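Local atomic coordinates of BT_4661 (Bacteroides thetaiotaomicron, PDB entry 4AK2), a protein that probably binds heparin and heparan sulphate at the cell surface as a SusE-like protein, this chain being its C-terminal ligand-binding part. Residues T8-G13 / V94-G99; L125-F130 / F227-N232. All blocks are in the same frame, centred on the assembly; numbering follows the deposited sequence.

Contact 1: residues T8-G13 / V94-G99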
loop_
_atom_site.group_PDB
_atom_site.type_symbol
_atom_site.label_atom_id
_atom_site.label_comp_id
_atom_site.label_asym_id
_atom_site.label_seq_id
_atom_site.Cartn_x
_atom_site.Cartn_y
_atom_site.Cartn_z
ATOM N N THR A 8 -17.818 12.742 7.501
ATOM C CA THR A 8 -16.708 12.737 6.538
ATOM C C THR A 8 -15.638 11.676 6.739
ATOM O O THR A 8 -14.843 11.459 5.819
ATOM C CB THR A 8 -16.001 14.098 6.486
ATOM O OG1 THR A 8 -15.251 14.272 7.701
ATOM C CG2 THR A 8 -17.005 15.217 6.270
ATOM N N TYR A 9 -15.590 11.014 7.898
ATOM C CA TYR A 9 -14.512 10.031 8.128
ATOM C C TYR A 9 -14.897 9.007 9.193
ATOM O O TYR A 9 -15.748 9.287 10.064
ATOM C CB TYR A 9 -13.131 10.686 8.461
ATOM C CG TYR A 9 -13.085 11.249 9.863
ATOM C CD1 TYR A 9 -12.739 10.440 10.949
ATOM C CD2 TYR A 9 -13.397 12.600 10.119
ATOM C CE1 TYR A 9 -12.709 10.943 12.251
ATOM C CE2 TYR A 9 -13.374 13.107 11.415
ATOM C CZ TYR A 9 -13.017 12.296 12.471
ATOM O OH TYR A 9 -12.989 12.804 13.731
ATOM N N PHE A 10 -14.193 7.867 9.167
ATOM C CA PHE A 10 -14.051 6.994 10.321
ATOM C C PHE A 10 -12.583 6.636 10.395
ATOM O O PHE A 10 -11.807 6.972 9.456
ATOM C CB PHE A 10 -14.918 5.709 10.152
ATOM C CG PHE A 10 -14.717 5.014 8.850
ATOM C CD1 PHE A 10 -13.684 4.096 8.685
ATOM C CD2 PHE A 10 -15.553 5.292 7.782
ATOM C CE1 PHE A 10 -13.492 3.435 7.455
ATOM C CE2 PHE A 10 -15.381 4.657 6.543
ATOM C CZ PHE A 10 -14.347 3.735 6.388
ATOM N N ARG A 11 -12.171 5.977 11.478
ATOM C CA ARG A 11 -10.797 5.478 11.556
ATOM C C ARG A 11 -10.826 4.127 12.242
ATOM O O ARG A 11 -11.563 3.957 13.233
ATOM C CB ARG A 11 -9.842 6.407 12.356
ATOM C CG ARG A 11 -9.855 7.840 11.915
ATOM C CD ARG A 11 -8.802 8.694 12.625
ATOM N NE ARG A 11 -8.886 10.078 12.143
ATOM C CZ ARG A 11 -9.277 11.117 12.880
ATOM N NH1 ARG A 11 -9.558 10.969 14.172
ATOM N NH2 ARG A 11 -9.378 12.316 12.326
ATOM N N TYR A 12 -9.941 3.248 11.789
ATOM C CA TYR A 12 -9.595 2.030 12.464
ATOM C C TYR A 12 -8.247 2.153 13.217
ATOM O O TYR A 12 -7.987 1.373 14.133
ATOM C CB TYR A 12 -9.461 0.889 11.475
ATOM C CG TYR A 12 -10.793 0.324 10.994
ATOM C CD1 TYR A 12 -11.526 0.984 10.011
ATOM C CD2 TYR A 12 -11.325 -0.870 11.528
ATOM C CE1 TYR A 12 -12.732 0.493 9.539
ATOM C CE2 TYR A 12 -12.536 -1.401 11.025
ATOM C CZ TYR A 12 -13.251 -0.691 10.068
ATOM O OH TYR A 12 -14.444 -1.179 9.574
ATOM N N GLY A 13 -7.384 3.118 12.829
ATOM C CA GLY A 13 -6.056 3.179 13.447
ATOM C C GLY A 13 -5.115 2.090 12.977
ATOM O O GLY A 13 -5.142 1.685 11.822
ATOM N N VAL A 94 -13.404 -0.056 2.902
ATOM C CA VAL A 94 -14.531 -0.040 3.833
ATOM C C VAL A 94 -15.459 1.077 3.496
ATOM O O VAL A 94 -14.977 2.215 3.273
ATOM C CB VAL A 94 -14.082 0.041 5.287
ATOM C CG1 VAL A 94 -15.282 0.172 6.212
ATOM C CG2 VAL A 94 -13.236 -1.163 5.613
ATOM N N THR A 95 -16.754 0.756 3.378
ATOM C CA THR A 95 -17.753 1.824 3.204
ATOM C C THR A 95 -18.633 1.878 4.432
ATOM O O THR A 95 -19.122 0.834 4.892
ATOM C CB THR A 95 -18.601 1.574 1.939
ATOM O OG1 THR A 95 -17.727 1.554 0.813
ATOM C CG2 THR A 95 -19.622 2.670 1.712
ATOM N N ALA A 96 -18.786 3.062 5.007
ATOM C CA ALA A 96 -19.736 3.281 6.089
ATOM C C ALA A 96 -20.841 4.206 5.625
ATOM O O ALA A 96 -20.555 5.262 5.037
ATOM C CB ALA A 96 -19.013 3.870 7.274
ATOM N N THR A 97 -22.095 3.823 5.894
ATOM C CA THR A 97 -23.218 4.624 5.461
ATOM C C THR A 97 -24.076 5.015 6.649
ATOM O O THR A 97 -24.435 4.163 7.472
ATOM C CB THR A 97 -24.064 3.860 4.420
ATOM O OG1 THR A 97 -23.235 3.559 3.303
ATOM C CG2 THR A 97 -25.283 4.705 3.927
ATOM N N ALA A 98 -24.376 6.310 6.710
ATOM C CA ALA A 98 -25.290 6.880 7.701
ATOM C C ALA A 98 -26.635 7.152 7.035
ATOM O O ALA A 98 -26.715 7.813 5.994
ATOM C CB ALA A 98 -24.731 8.188 8.272
ATOM N N GLY A 99 -27.700 6.647 7.632
ATOM C CA GLY A 99 -29.029 6.924 7.101
ATOM C C GLY A 99 -29.466 6.033 5.950
ATOM O O GLY A 99 -28.813 5.029 5.655
#
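Phe10 and Tyr12 pack against Val94 and Ala96 where the two-stranded 10-11/45-46 sheet packs on a four-stranded mixed sheet, in a beta-sandwich-like way. Strand 10-11, paired with strand 45-46, forms one layer; strand 89-98, inside the four-stranded sheet, forms the other. Two observations support layer-on-layer packing over edge-to-edge pairing: the nearest CA atoms, those of Phe10 and Ala96, are 8.0 Å apart, and no hydrogen bond crosses. Backbone partners lie elsewhere, Arg11 bonding to Ala45, and Val94 to Gln109.

The Phe10 ring reaches strand 89-98 with CG set between the backbone N and the carbonyl carbon (chi1 51°), the crowded position for an aromatic. Its leading edge then does the work. Phe10 CZ comes within 3.5 Å of Val94 O, which lies near the ring plane, so that a slightly positive C-H faces the carbonyl oxygen. The same CZ is 3.7 Å from Val94 CG1. On the flank, Ala96 CB touches Phe10 CD2 and CE2 equally, at 3.8 Å each, in an oblique approach. Trp57 of strand 56-63 meets the Phe10 ring edge-to-face. Replacing Phe10 by an alanine is likely to open a gap next to Val94 and Ala96 and to cost Trp57 its edge-to-face partner.

Tyr12 and Val94 approach from opposite directions. With its CG anti to the carbonyl carbon (chi1 -77°), Tyr12 extends beside Phe10, whose CE1 sits at the Tyr12 ring edge. Its polar end is satisfied, since OH is hydrogen-bonded to Gly77 O, and against Val94 it makes only van der Waals contact. Val94 CG1 is thus shared between the two aromatics, lying near the plane of the Tyr12 ring at its edge, 3.7 Å from Tyr12 OH.

Contact 2: residues L125-F130 / F227-N232; sequences LEYTPF and FKVHIN
Tyr127 reaches across to Phe227 with its whole side chain and ends in a hydrogen bond, Tyr127 OH to Phe227 O, of 2.8 Å. The hydroxyl is the donor. The angle at the acceptor, C=O to donor, is 167°, so the oxygen is met nearly head-on. Phe227 O also lies near the tyrosine ring plane, at its edge, 3.5 Å from both CE2 and CZ of Tyr127. Backbones stay well apart, the nearest CA pair, Tyr127 and Lys228, being 8.8 Å from each other. This buried structural contact ties the loop between strands 105-115 and 131-134 to the residue two before strand 229-231, the middle strand of the antiparallel sheet 140-141/229-231/220-222.

Phe227 contributes mainly through its backbone. Its CB points toward the loop, but the ring turns off and packs edge-to-face with Phe156.

Val229 supplies the apolar side. Its CG2, anti to the carbonyl carbon, comes to 4.2 Å from Tyr127 OH in an oblique approach, a loose van der Waals contact. Leu158 and Pro271 also touch the tyrosine side chain, giving the ring a largely apolar surround. At the other end of the residue, Tyr127 O accepts a hydrogen bond from Arg29 NH2, so the loop is held toward strand 27-30 as well.

All three residues are buried and uncharged. The one polar bond therefore satisfies a phenol and a main-chain carbonyl together, and with Tyr127 OH as donor, the short, nearly linear approach to the carbonyl is likely to resist sliding of the loop against the strand.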
loop_
_atom_site.group_PDB
_atom_site.type_symbol
_atom_site.label_atom_id
_atom_site.label_comp_id
_atom_site.label_asym_id
_atom_site.label_seq_id
_atom_site.Cartn_x
_atom_site.Cartn_y
_atom_site.Cartn_z
ATOM N N LEU A 125 11.641 -8.529 6.811
ATOM C CA LEU A 125 11.616 -7.167 6.255
ATOM C C LEU A 125 10.307 -6.464 6.605
ATOM O O LEU A 125 9.242 -6.876 6.154
ATOM C CB LEU A 125 11.788 -7.232 4.728
ATOM C CG LEU A 125 11.817 -5.870 3.996
ATOM C CD1 LEU A 125 13.053 -5.048 4.426
ATOM C CD2 LEU A 125 11.886 -6.123 2.504
ATOM N N GLU A 126 10.402 -5.391 7.405
ATOM C CA GLU A 126 9.220 -4.717 7.893
ATOM C C GLU A 126 9.354 -3.200 7.759
ATOM O O GLU A 126 10.256 -2.574 8.349
ATOM C CB GLU A 126 8.951 -5.062 9.379
ATOM C CG GLU A 126 8.624 -6.538 9.545
ATOM C CD GLU A 126 8.127 -6.895 10.927
ATOM O OE1 GLU A 126 8.225 -6.040 11.839
ATOM O OE2 GLU A 126 7.660 -8.032 11.127
ATOM N N TYR A 127 8.449 -2.583 7.019
ATOM C CA TYR A 127 8.321 -1.134 6.989
ATOM C C TYR A 127 7.238 -0.779 8.021
ATOM O O TYR A 127 6.138 -1.358 7.991
ATOM C CB TYR A 127 7.827 -0.686 5.606
ATOM C CG TYR A 127 8.869 -0.806 4.504
ATOM C CD1 TYR A 127 9.080 -1.998 3.822
ATOM C CD2 TYR A 127 9.668 0.275 4.167
ATOM C CE1 TYR A 127 10.021 -2.109 2.826
ATOM C CE2 TYR A 127 10.628 0.196 3.174
ATOM C CZ TYR A 127 10.815 -1.021 2.508
ATOM O OH TYR A 127 11.796 -1.130 1.521
ATOM N N THR A 128 7.545 0.162 8.888
ATOM C CA THR A 128 6.570 0.601 9.905
ATOM C C THR A 128 6.533 2.116 9.842
ATOM O O THR A 128 7.435 2.765 10.410
ATOM C CB THR A 128 6.994 0.115 11.305
ATOM O OG1 THR A 128 7.059 -1.311 11.312
ATOM C CG2 THR A 128 6.017 0.605 12.387
ATOM N N PRO A 129 5.522 2.727 9.225
ATOM C CA PRO A 129 4.338 2.132 8.604
ATOM C C PRO A 129 4.670 1.449 7.294
ATOM O O PRO A 129 5.592 1.809 6.583
ATOM C CB PRO A 129 3.449 3.372 8.333
ATOM C CG PRO A 129 4.448 4.478 8.074
ATOM C CD PRO A 129 5.544 4.205 9.060
ATOM N N PHE A 130 3.830 0.459 6.985
ATOM C CA PHE A 130 3.934 -0.265 5.693
ATOM C C PHE A 130 3.067 0.324 4.620
ATOM O O PHE A 130 3.046 -0.207 3.492
ATOM C CB PHE A 130 3.749 -1.762 5.850
ATOM C CG PHE A 130 2.364 -2.169 6.305
ATOM C CD1 PHE A 130 1.350 -2.404 5.341
ATOM C CD2 PHE A 130 2.057 -2.358 7.661
ATOM C CE1 PHE A 130 0.092 -2.820 5.742
ATOM C CE2 PHE A 130 0.795 -2.760 8.067
ATOM C CZ PHE A 130 -0.184 -2.979 7.095
ATOM N N PHE A 227 17.245 1.668 2.205
ATOM C CA PHE A 227 16.174 0.784 1.699
ATOM C C PHE A 227 14.799 1.425 1.785
ATOM O O PHE A 227 13.791 0.754 1.823
ATOM C CB PHE A 227 16.261 -0.603 2.357
ATOM C CG PHE A 227 17.648 -1.182 2.229
ATOM C CD1 PHE A 227 18.142 -1.512 0.959
ATOM C CD2 PHE A 227 18.493 -1.279 3.330
ATOM C CE1 PHE A 227 19.446 -1.979 0.800
ATOM C CE2 PHE A 227 19.800 -1.723 3.187
ATOM C CZ PHE A 227 20.274 -2.066 1.925
ATOM N N LYS A 228 14.752 2.762 1.786
ATOM C CA LYS A 228 13.491 3.475 1.638
ATOM C C LYS A 228 13.010 3.346 0.198
ATOM O O LYS A 228 13.808 3.279 -0.753
ATOM C CB LYS A 228 13.681 4.959 1.933
ATOM C CG LYS A 228 14.151 5.279 3.365
ATOM C CD LYS A 228 14.356 6.774 3.555
ATOM C CE LYS A 228 14.743 7.100 4.985
ATOM N NZ LYS A 228 14.901 8.583 5.142
ATOM N N VAL A 229 11.693 3.335 0.035
ATOM C CA VAL A 229 11.097 3.485 -1.285
ATOM C C VAL A 229 10.993 4.994 -1.605
ATOM O O VAL A 229 10.425 5.732 -0.810
ATOM C CB VAL A 229 9.695 2.834 -1.407
ATOM C CG1 VAL A 229 9.076 3.148 -2.764
ATOM C CG2 VAL A 229 9.749 1.324 -1.144
ATOM N N HIS A 230 11.549 5.405 -2.751
ATOM C CA HIS A 230 11.449 6.752 -3.264
ATOM C C HIS A 230 10.469 6.845 -4.357
ATOM O O HIS A 230 10.441 5.972 -5.218
ATOM C CB HIS A 230 12.819 7.211 -3.807
ATOM C CG HIS A 230 13.894 7.188 -2.768
ATOM N ND1 HIS A 230 14.459 8.321 -2.273
ATOM C CD2 HIS A 230 14.479 6.131 -2.097
ATOM C CE1 HIS A 230 15.364 7.981 -1.338
ATOM N NE2 HIS A 230 15.383 6.645 -1.231
ATOM N N ILE A 231 9.601 7.848 -4.321
ATOM C CA ILE A 231 8.647 8.156 -5.385
ATOM C C ILE A 231 9.040 9.508 -5.955
ATOM O O ILE A 231 9.164 10.502 -5.216
ATOM C CB ILE A 231 7.197 8.174 -4.869
ATOM C CG1 ILE A 231 6.790 6.763 -4.447
ATOM C CG2 ILE A 231 6.228 8.783 -5.882
ATOM C CD1 ILE A 231 6.671 5.751 -5.574
ATOM N N ASN A 232 9.313 9.574 -7.247
ATOM C CA ASN A 232 9.740 10.829 -7.855
ATOM C C ASN A 232 8.563 11.721 -8.170
ATOM O O ASN A 232 7.470 11.217 -8.391
ATOM C CB ASN A 232 10.587 10.531 -9.101
ATOM C CG ASN A 232 11.980 10.114 -8.726
ATOM O OD1 ASN A 232 12.574 10.642 -7.762
ATOM N ND2 ASN A 232 12.524 9.151 -9.457
#

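How the contacts relate
Contact 1 closes before contact 2 opens, so the two follow in series along the chain. They lie about 27 Å apart, centre to centre, on opposite sides of the chain's centre, and their nearest atoms are about 8 Å from each other without touching. Contact 1 joins the 10-11/45-46 pair to the four-stranded sheet 27-30, 105-115, 89-98, 56-63; contact 2 joins the loop before strand 131-134 to strand 229-231 of a three-stranded sheet, beside 157-161 and 268-276. Contact 1 packs the N-terminal sheets together; contact 2 lies in the later region, where Arg29 of strand 27-30, bonded to Tyr127 O and Thr128 OG1, links its loop to the four-stranded sheet.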